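Local structure of uncharacterized protein (4X5M) at residues P21-T26 with A74-I79. The protein forms a homodimer that carries sugars across the membrane down their concentration gradient, probably by rocking movements that open a cargo-binding cavity first on one side and then the other. Sequence-based numbering, arbitrary orientation.
Sequences PQSIKT and APVLVI. With OLA (oleic acid), chain D.
Val76 reaches across to Ser23 and Thr26 with its two methyls, one for each. From a CB that points at helix 20-29 the side chain forks: CG2 meets CB of Ser23 at 4.1 Å, with the carbonyl oxygen of Ser23 close by, while CG1, anti to the backbone N (chi1 169°), comes to 4.2 Å from CG2 of Thr26. The side chains of Thr26 and Val76 cross at roughly a right angle and touch through these two methyls. With the hydroxyl of Thr26 bonded inside its own helix, CG2 is left to face Val76: OG1 bonds Gln22 O at 3.0 Å, the donor tilted 30° from the carbonyl plane. Thr26 N reaches the same oxygen from the opposite face; the hydroxyl bond is what holds the side-chain rotation. One turn beyond Val76, Ile79 extends CD1 to 4.1 Å from Thr26 O, an apolar touch on a backbone oxygen. Its CG1 also lies 3.6 Å from O2 of the oleic acid, whose chain runs on past Val78, where CG2 meets C8 at 4.0 Å. No hydrogen bond joins the two segments; light van der Waals packing connects them, burying 161 Å² in all. Pro75 lacks an N-H for the preceding turn, and helix 60-86 is kinked there, just before Val76. Helix 20-29 opens near Pro21-Gln22, the PQ pair that names the PQ-loop family, and the contact is that of the inward-open state. The segment axes approach to 9.7 Å at 37°, their N-to-C directions roughly alike; the contact ties the C-terminal part of the first transmembrane segment to the third. Thr32 and Ile35, between helices 20-29 and 37-57, pack against Thr26, and Tyr40 of helix 37-57 touches Val76.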
# COMPACT_ATOMS: atom_id res chain seq x y z
N PRO A 21 2.31 -10.55 5.39
CA PRO A 21 2.54 -11.24 6.67
C PRO A 21 2.29 -10.38 7.91
O PRO A 21 1.99 -10.94 8.97
CB PRO A 21 4.02 -11.62 6.58
CG PRO A 21 4.27 -11.80 5.13
CD PRO A 21 3.44 -10.74 4.46
N GLN A 22 2.39 -9.06 7.78
CA GLN A 22 2.11 -8.17 8.90
C GLN A 22 0.63 -8.18 9.26
O GLN A 22 0.27 -8.25 10.43
CB GLN A 22 2.56 -6.74 8.57
CG GLN A 22 4.07 -6.54 8.54
CD GLN A 22 4.46 -5.07 8.54
OE1 GLN A 22 3.63 -4.20 8.32
NE2 GLN A 22 5.73 -4.80 8.80
N SER A 23 -0.23 -8.10 8.24
CA SER A 23 -1.67 -8.14 8.45
C SER A 23 -2.12 -9.49 8.98
O SER A 23 -2.96 -9.57 9.87
CB SER A 23 -2.41 -7.81 7.14
OG SER A 23 -2.15 -6.48 6.73
N ILE A 24 -1.55 -10.56 8.41
CA ILE A 24 -1.86 -11.91 8.84
C ILE A 24 -1.50 -12.11 10.31
O ILE A 24 -2.27 -12.70 11.07
CB ILE A 24 -1.13 -12.96 7.98
CG1 ILE A 24 -1.61 -12.89 6.53
CG2 ILE A 24 -1.34 -14.36 8.54
CD1 ILE A 24 -0.84 -13.80 5.58
N LYS A 25 -0.33 -11.61 10.70
CA LYS A 25 0.11 -11.68 12.08
C LYS A 25 -0.85 -10.94 13.01
O LYS A 25 -1.16 -11.41 14.10
CB LYS A 25 1.52 -11.10 12.23
CG LYS A 25 2.10 -11.22 13.63
CD LYS A 25 3.26 -10.26 13.84
CE LYS A 25 4.41 -10.93 14.57
NZ LYS A 25 3.94 -11.69 15.76
N THR A 26 -1.30 -9.77 12.56
CA THR A 26 -2.24 -8.96 13.33
C THR A 26 -3.56 -9.69 13.50
O THR A 26 -4.13 -9.71 14.60
CB THR A 26 -2.50 -7.60 12.65
OG1 THR A 26 -1.27 -6.86 12.58
CG2 THR A 26 -3.52 -6.79 13.44
N ALA A 74 -9.59 -4.87 6.04
CA ALA A 74 -10.86 -4.80 6.75
C ALA A 74 -10.87 -5.61 8.06
O ALA A 74 -11.34 -5.10 9.08
CB ALA A 74 -12.01 -5.25 5.84
N PRO A 75 -10.37 -6.86 8.05
CA PRO A 75 -10.33 -7.58 9.33
C PRO A 75 -9.43 -6.91 10.36
O PRO A 75 -9.73 -6.97 11.55
CB PRO A 75 -9.77 -8.96 8.94
CG PRO A 75 -10.13 -9.11 7.51
CD PRO A 75 -9.97 -7.74 6.93
N VAL A 76 -8.35 -6.28 9.91
CA VAL A 76 -7.45 -5.57 10.81
C VAL A 76 -8.17 -4.42 11.51
O VAL A 76 -8.03 -4.23 12.72
CB VAL A 76 -6.22 -5.02 10.05
CG1 VAL A 76 -5.43 -4.06 10.93
CG2 VAL A 76 -5.33 -6.16 9.58
N LEU A 77 -8.95 -3.65 10.75
CA LEU A 77 -9.71 -2.55 11.33
C LEU A 77 -10.78 -3.07 12.29
O LEU A 77 -11.01 -2.48 13.35
CB LEU A 77 -10.36 -1.70 10.23
CG LEU A 77 -11.20 -0.51 10.71
CD1 LEU A 77 -10.41 0.36 11.68
CD2 LEU A 77 -11.70 0.32 9.54
N VAL A 78 -11.43 -4.17 11.92
CA VAL A 78 -12.45 -4.79 12.76
C VAL A 78 -11.89 -5.16 14.13
O VAL A 78 -12.46 -4.79 15.16
CB VAL A 78 -13.04 -6.06 12.11
CG1 VAL A 78 -13.80 -6.89 13.14
CG2 VAL A 78 -13.95 -5.69 10.95
N ILE A 79 -10.77 -5.87 14.14
CA ILE A 79 -10.11 -6.26 15.38
C ILE A 79 -9.67 -5.02 16.17
O ILE A 79 -9.78 -4.99 17.40
CB ILE A 79 -8.88 -7.15 15.10
CG1 ILE A 79 -9.31 -8.42 14.36
CG2 ILE A 79 -8.17 -7.51 16.40
CD1 ILE A 79 -8.14 -9.28 13.91
C1 OLA D . -11.62 -11.39 12.77
O1 OLA D . -11.72 -11.35 14.03
O2 OLA D . -11.36 -10.35 12.12
C2 OLA D . -11.83 -12.70 12.04
C3 OLA D . -12.01 -12.42 10.56
C4 OLA D . -13.48 -12.25 10.25
C5 OLA D . -13.64 -11.55 8.93
C6 OLA D . -14.74 -10.52 9.04
C7 OLA D . -14.39 -9.30 8.22
C8 OLA D . -15.50 -8.27 8.32
C9 OLA D . -16.67 -8.71 7.47
C10 OLA D . -17.48 -7.79 6.90
C11 OLA D . -17.21 -6.31 7.11
C12 OLA D . -18.13 -5.51 6.21
C13 OLA D . -17.58 -5.51 4.80
C14 OLA D . -18.67 -5.14 3.82
C15 OLA D . -18.11 -5.17 2.41
C16 OLA D . -19.18 -4.75 1.42
C17 OLA D . -18.52 -4.26 0.15
C18 OLA D . -19.56 -4.11 -0.94